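Local coordinates for aldehyde dehydrogenase (Burkholderia cenocepacia, PDB 4O6R), which probably oxidises aldehydes to carboxylic acids with NAD or NADP as the electron acceptor, as other members of the aldehyde dehydrogenase family do, at residues T326-L331 / V372-V377; A280-Q285 / A311-I316; I316-P321 / P364-G369. One frame throughout, in Å; residues are numbered along the deposited sequence. Where two conformers were deposited one is given.

Contact 1: residues T326-L331 / V372-V377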
# COMPACT_ATOMS: atom_id res chain seq x y z
N THR A 326 38.37 -19.66 15.40
CA THR A 326 38.41 -18.28 15.90
C THR A 326 37.01 -17.69 16.04
O THR A 326 36.22 -17.78 15.13
CB THR A 326 39.23 -17.36 14.98
OG1 THR A 326 40.61 -17.76 15.02
CG2 THR A 326 39.07 -15.87 15.38
N GLU A 327 36.74 -17.08 17.20
CA GLU A 327 35.44 -16.46 17.48
C GLU A 327 35.48 -14.94 17.36
O GLU A 327 34.45 -14.33 17.09
CB GLU A 327 34.97 -16.81 18.88
CG GLU A 327 34.64 -18.28 19.09
CD GLU A 327 34.24 -18.60 20.52
OE1 GLU A 327 34.94 -18.14 21.48
OE2 GLU A 327 33.22 -19.31 20.69
N MET A 328 36.64 -14.34 17.59
CA MET A 328 36.82 -12.90 17.43
C MET A 328 38.16 -12.61 16.76
O MET A 328 39.18 -13.10 17.17
CB MET A 328 36.74 -12.17 18.77
CG MET A 328 36.93 -10.66 18.62
SD MET A 328 36.76 -9.66 20.14
CE MET A 328 35.04 -9.62 20.16
N GLY A 329 38.12 -11.80 15.71
CA GLY A 329 39.33 -11.41 15.02
C GLY A 329 39.85 -10.08 15.49
O GLY A 329 39.44 -9.55 16.53
N PRO A 330 40.77 -9.52 14.72
CA PRO A 330 41.30 -8.23 15.05
C PRO A 330 40.37 -7.14 14.59
O PRO A 330 39.46 -7.41 13.80
CB PRO A 330 42.60 -8.18 14.24
CG PRO A 330 42.27 -8.97 13.02
CD PRO A 330 41.35 -10.05 13.48
N LEU A 331 40.62 -5.91 15.04
CA LEU A 331 39.98 -4.74 14.45
C LEU A 331 40.52 -4.50 13.05
O LEU A 331 41.57 -5.00 12.69
CB LEU A 331 40.21 -3.51 15.31
CG LEU A 331 39.81 -3.66 16.78
CD1 LEU A 331 39.85 -2.33 17.50
CD2 LEU A 331 38.43 -4.25 16.91
N VAL A 372 42.43 -6.56 20.10
CA VAL A 372 42.12 -6.18 21.46
C VAL A 372 41.12 -7.18 22.05
O VAL A 372 40.26 -7.71 21.34
CB VAL A 372 41.63 -4.71 21.53
CG1 VAL A 372 40.35 -4.50 20.77
CG2 VAL A 372 41.46 -4.27 22.97
N ARG A 373 41.26 -7.46 23.34
CA ARG A 373 40.37 -8.40 24.00
C ARG A 373 38.98 -7.78 24.22
O ARG A 373 38.86 -6.57 24.31
CB ARG A 373 40.94 -8.82 25.35
CG ARG A 373 42.23 -9.62 25.23
CD ARG A 373 42.79 -9.99 26.59
NE ARG A 373 42.76 -8.84 27.48
CZ ARG A 373 43.83 -8.19 27.94
NH1 ARG A 373 43.62 -7.14 28.72
NH2 ARG A 373 45.09 -8.59 27.65
N PRO A 374 37.95 -8.63 24.29
CA PRO A 374 36.61 -8.15 24.64
C PRO A 374 36.69 -7.39 25.95
O PRO A 374 37.27 -7.88 26.92
CB PRO A 374 35.79 -9.43 24.80
CG PRO A 374 36.50 -10.44 23.96
CD PRO A 374 37.97 -10.08 24.01
N THR A 375 36.15 -6.18 25.95
CA THR A 375 36.33 -5.24 27.04
C THR A 375 34.95 -4.83 27.59
O THR A 375 34.04 -4.50 26.83
CB THR A 375 37.12 -4.03 26.54
OG1 THR A 375 38.41 -4.45 26.08
CG2 THR A 375 37.32 -3.03 27.63
N ILE A 376 34.82 -4.93 28.91
CA ILE A 376 33.61 -4.60 29.65
C ILE A 376 33.96 -3.59 30.74
O ILE A 376 34.79 -3.88 31.59
CB ILE A 376 33.00 -5.87 30.29
CG1 ILE A 376 32.61 -6.88 29.23
CG2 ILE A 376 31.77 -5.54 31.14
CD1 ILE A 376 32.24 -8.23 29.82
N VAL A 377 33.30 -2.43 30.71
CA VAL A 377 33.58 -1.36 31.66
C VAL A 377 32.30 -0.95 32.33
O VAL A 377 31.34 -0.59 31.65
CB VAL A 377 34.14 -0.10 30.96
CG1 VAL A 377 34.30 1.03 31.95
CG2 VAL A 377 35.46 -0.40 30.30
O HOH W 1 40.30 -7.91 18.54
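Met328 lies alongside the ring of Pro374, the two side chains pointing in opposing directions with the sulfur beside the ring: SD of Met328 comes 3.9 Å from CG of Pro374, and the terminal CE of Met328 stays 4.2 Å from the same CG. The methionine gets there with CG anti to its backbone N (chi1 180°) and an extended chain that bends only at the sulfur (chi3 -80°). Leu331 and Val372 meet at a slant instead, CD1 of Leu331 lying 4.0 Å from CG1 of Val372. Between these two apolar pairs one water joins the backbones, donating to O of Gly329 at 2.7 Å and accepting from N of Val372 at 3.0 Å; no direct hydrogen bond spans the segments. Helix 334-349 packs on the Leu331/Val372 pair, with Leu337 and Leu341 against Val372 and His336 and Val340 against Leu331. Beyond Pro374 the chain enters strand 375-378, which runs antiparallel to strand 353-356 and parallel to strand 395-401. The loop between helices 302-315 and 334-349 thus packs against the lead-in to a strand of the mixed sheet that, as in other aldehyde dehydrogenases, probably belongs to the catalytic domain.

Contact 2: residues A280-Q285 / A311-I316; sequences AIFHNQ and ALASSI
CG of Phe282 stands anti to the carbonyl carbon and beside the backbone N (chi1 -57°), and with CB already facing segment 311-316 this sends the ring across from the last turn of helix 270-282. Ile316 has the same first torsion class for CG1 (chi1 -70°), and its extended chi2 of 172° carries CD1 out to the ring. The two side chains meet at an angle, CD1 of Ile316 lying 3.7 Å from CD2 of Phe282 and also close to CG and CB at the root of the ring. Further out, CB of Ala313 reaches CE2 of Phe282 at 3.7 Å. Both methyls approach the ring obliquely. One ring face is taken up by the residue just before it: CG2 of Ile281 stands 3.5 Å above the plane, over the centre. Ala313 and Ile316, three residues apart, both face Phe282, and N of Ile316 bonds to O of Ala313 at 3.2 Å. Separately, OG of Ser315 donates to O of Leu312 at 2.6 Å. Phe494 of the second subunit packs on both Phe282 and Ile316, and Arg496 of that same subunit hydrogen-bonds through NH2 to OG of Ser315. No hydrogen bond links the two segments, and all three touching residues are buried. The chemistry is therefore that of a small apolar cluster, held by dispersion and the exclusion of water, at the subunit interface.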
# COMPACT_ATOMS: atom_id res chain seq x y z
N ALA A 280 25.58 -9.05 20.72
CA ALA A 280 25.26 -7.70 20.34
C ALA A 280 26.48 -6.80 20.29
O ALA A 280 26.50 -5.85 19.47
CB ALA A 280 24.22 -7.11 21.29
N ILE A 281 27.47 -7.05 21.15
CA ILE A 281 28.65 -6.19 21.17
C ILE A 281 29.91 -6.86 20.63
O ILE A 281 30.74 -6.17 20.06
CB ILE A 281 28.91 -5.58 22.56
CG1 ILE A 281 30.01 -4.49 22.54
CG2 ILE A 281 29.29 -6.66 23.56
CD1 ILE A 281 29.76 -3.33 21.58
N PHE A 282 30.06 -8.17 20.77
CA PHE A 282 31.32 -8.81 20.36
C PHE A 282 31.33 -9.33 18.94
O PHE A 282 32.42 -9.43 18.35
CB PHE A 282 31.78 -9.86 21.38
CG PHE A 282 31.95 -9.27 22.76
CD1 PHE A 282 32.67 -8.09 22.94
CD2 PHE A 282 31.36 -9.84 23.87
CE1 PHE A 282 32.80 -7.51 24.18
CE2 PHE A 282 31.50 -9.27 25.11
CZ PHE A 282 32.21 -8.11 25.28
N HIS A 283 30.16 -9.61 18.36
CA HIS A 283 30.14 -9.98 16.95
C HIS A 283 30.71 -8.84 16.15
O HIS A 283 30.46 -7.67 16.44
CB HIS A 283 28.75 -10.33 16.44
CG HIS A 283 28.67 -10.41 14.95
ND1 HIS A 283 28.05 -9.46 14.19
CD2 HIS A 283 29.20 -11.30 14.07
CE1 HIS A 283 28.14 -9.77 12.91
NE2 HIS A 283 28.86 -10.87 12.81
N ASN A 284 31.50 -9.19 15.15
CA ASN A 284 32.16 -8.25 14.24
C ASN A 284 33.13 -7.35 14.98
O ASN A 284 33.44 -6.24 14.54
CB ASN A 284 31.17 -7.41 13.42
CG ASN A 284 31.64 -7.23 11.99
OD1 ASN A 284 31.96 -8.22 11.32
ND2 ASN A 284 31.71 -5.98 11.50
N GLN A 285 33.61 -7.86 16.11
CA GLN A 285 34.55 -7.12 16.93
C GLN A 285 33.95 -5.78 17.40
O GLN A 285 34.65 -4.79 17.61
CB GLN A 285 35.84 -6.90 16.14
CG GLN A 285 36.62 -8.16 15.76
CD GLN A 285 35.93 -9.13 14.82
OE1 GLN A 285 35.60 -10.26 15.21
NE2 GLN A 285 35.67 -8.68 13.57
N ALA A 311 32.51 -13.79 32.44
CA ALA A 311 33.11 -15.10 32.21
C ALA A 311 33.05 -15.50 30.76
O ALA A 311 34.05 -15.89 30.20
CB ALA A 311 32.49 -16.17 33.09
N LEU A 312 31.88 -15.34 30.13
CA LEU A 312 31.73 -15.67 28.71
C LEU A 312 32.68 -14.84 27.83
O LEU A 312 33.36 -15.36 26.95
CB LEU A 312 30.28 -15.44 28.26
CG LEU A 312 29.96 -15.66 26.79
CD1 LEU A 312 30.38 -17.05 26.37
CD2 LEU A 312 28.49 -15.43 26.59
N ALA A 313 32.71 -13.55 28.08
CA ALA A 313 33.53 -12.61 27.31
C ALA A 313 35.01 -12.96 27.41
O ALA A 313 35.72 -12.95 26.38
CB ALA A 313 33.30 -11.19 27.77
N SER A 314 35.47 -13.29 28.62
CA SER A 314 36.88 -13.62 28.85
C SER A 314 37.25 -14.87 28.11
O SER A 314 38.40 -15.07 27.83
CB SER A 314 37.16 -13.88 30.33
OG SER A 314 37.13 -12.66 31.03
N SER A 315 36.27 -15.73 27.86
CA SER A 315 36.50 -17.01 27.23
C SER A 315 36.53 -16.93 25.67
O SER A 315 36.91 -17.88 25.02
CB SER A 315 35.41 -18.01 27.68
OG SER A 315 34.21 -17.81 26.92
N ILE A 316 36.09 -15.83 25.09
CA ILE A 316 35.97 -15.74 23.66
C ILE A 316 37.33 -15.98 23.02
O ILE A 316 38.33 -15.42 23.45
CB ILE A 316 35.38 -14.37 23.23
CG1 ILE A 316 33.90 -14.29 23.62
CG2 ILE A 316 35.57 -14.14 21.74
CD1 ILE A 316 33.25 -12.94 23.41

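Contact 3: residues I316-P321 / P364-G369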
# COMPACT_ATOMS: atom_id res chain seq x y z
N ILE A 316 36.09 -15.83 25.09
CA ILE A 316 35.97 -15.74 23.66
C ILE A 316 37.33 -15.98 23.02
O ILE A 316 38.33 -15.42 23.45
CB ILE A 316 35.38 -14.37 23.23
CG1 ILE A 316 33.90 -14.29 23.62
CG2 ILE A 316 35.57 -14.14 21.74
CD1 ILE A 316 33.25 -12.94 23.41
N ARG A 317 37.36 -16.83 21.99
CA ARG A 317 38.62 -17.25 21.37
C ARG A 317 39.07 -16.24 20.33
O ARG A 317 38.45 -16.12 19.26
CB ARG A 317 38.46 -18.61 20.74
CG ARG A 317 38.08 -19.70 21.75
CD ARG A 317 38.16 -21.08 21.12
NE ARG A 317 37.18 -21.24 20.03
CZ ARG A 317 35.94 -21.70 20.18
NH1 ARG A 317 35.46 -22.03 21.37
NH2 ARG A 317 35.16 -21.83 19.13
N ILE A 318 40.10 -15.48 20.67
CA ILE A 318 40.62 -14.43 19.80
C ILE A 318 41.75 -15.01 18.99
O ILE A 318 42.60 -15.71 19.52
CB ILE A 318 41.20 -13.26 20.58
CG1 ILE A 318 40.18 -12.72 21.59
CG2 ILE A 318 41.71 -12.18 19.63
CD1 ILE A 318 40.85 -12.11 22.82
N GLY A 319 41.80 -14.70 17.71
CA GLY A 319 42.88 -15.19 16.88
C GLY A 319 42.77 -14.94 15.39
O GLY A 319 42.01 -14.08 14.96
N ASN A 320 43.59 -15.67 14.63
CA ASN A 320 43.65 -15.53 13.18
C ASN A 320 42.27 -15.71 12.56
O ASN A 320 41.63 -16.74 12.79
CB ASN A 320 44.60 -16.58 12.60
CG ASN A 320 45.01 -16.27 11.19
OD1 ASN A 320 44.27 -15.68 10.41
ND2 ASN A 320 46.23 -16.67 10.84
N PRO A 321 41.81 -14.71 11.77
CA PRO A 321 40.53 -14.81 11.08
C PRO A 321 40.41 -16.06 10.22
O PRO A 321 39.33 -16.61 10.09
CB PRO A 321 40.53 -13.57 10.17
CG PRO A 321 41.36 -12.59 10.88
CD PRO A 321 42.45 -13.40 11.52
N PRO A 364 51.93 -14.13 21.28
CA PRO A 364 52.89 -13.45 20.41
C PRO A 364 52.61 -13.60 18.91
O PRO A 364 53.09 -12.79 18.13
CB PRO A 364 54.23 -14.11 20.75
CG PRO A 364 54.01 -14.83 22.04
CD PRO A 364 52.57 -15.20 22.08
N ALA A 365 51.87 -14.63 18.52
CA ALA A 365 51.49 -14.82 17.11
C ALA A 365 50.52 -13.73 16.60
O ALA A 365 50.40 -13.53 15.40
CB ALA A 365 50.88 -16.19 16.91
N LEU A 366 49.84 -13.07 17.54
CA LEU A 366 48.94 -11.96 17.27
C LEU A 366 49.60 -10.57 17.37
O LEU A 366 48.93 -9.55 17.15
CB LEU A 366 47.76 -12.04 18.25
CG LEU A 366 47.02 -13.39 18.30
CD1 LEU A 366 45.72 -13.29 19.08
CD2 LEU A 366 46.76 -13.91 16.89
N ALA A 367 50.90 -10.51 17.67
CA ALA A 367 51.55 -9.24 18.02
C ALA A 367 51.53 -8.19 16.91
O ALA A 367 51.54 -6.99 17.19
CB ALA A 367 52.99 -9.48 18.47
N ASN A 368 51.49 -8.62 15.65
CA ASN A 368 51.51 -7.68 14.52
C ASN A 368 50.13 -7.32 13.98
O ASN A 368 50.02 -6.56 13.03
CB ASN A 368 52.35 -8.25 13.41
CG ASN A 368 53.81 -8.32 13.78
OD1 ASN A 368 54.45 -9.32 13.55
ND2 ASN A 368 54.32 -7.26 14.37
N GLY A 369 49.08 -7.84 14.62
CA GLY A 369 47.72 -7.56 14.23
C GLY A 369 47.03 -6.59 15.16
O GLY A 369 47.51 -6.32 16.27
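Segment 316-321 is an irregular run that passes Leu366 with Ile318, Gly319 and the backbone of Asn320; Gly319 is nearly fully extended (phi 173°), and its CA lies 6.9 Å from CA of Leu366. The opposing segment is compact: a 3-10 segment covers 364-366, with N of Ala367 bonded to O of Pro364 at 3.2 Å, and a type I beta turn follows from Leu366 to Gly369, closed by N of Gly369 on O of Leu366 at 3.1 Å. Leu366, where the two elements join, supplies the contact. With its CB facing the other segment, chi1 of -53° and chi2 of -169° bring both methyls against the backbone across from it. CD1 of Leu366 is 4.0 Å from O of Ile318 and 4.1 Å from CA of Gly319, while CD2 of Leu366 lies 4.3 Å from N of Asn320. The leucine thus rests largely on main chain, without a hydrogen bond between the segments. Tyr371, shortly before strand 375-378, packs on Ile318 and Pro321, and Gly319 is backbone-bonded to Met328. The contact so joins the loop between helices 302-315 and 334-349 to the loop connecting strands 353-356 and 375-378.

All three contacts lie on the same side of the chain's centre. Contacts 1 and 2, with centres about 6 Å apart, are joined where OE1 of Gln285 takes a probable hydrogen bond from N of Gly329 at 3.0 Å. Contacts 1 and 3, about 10 Å apart between centres, share the loop following helix 302-315: N of Met328 meets O of Arg317 at 3.0 Å, and OG1 of Thr326 meets O of Asn320 at 2.7 Å, both probable hydrogen bonds. Contacts 2 and 3 share Ile316, and both touch the second subunit. None belongs to the AMP site; the Leu331 side chain of contact 1 is about 14 Å from the bound nucleotide.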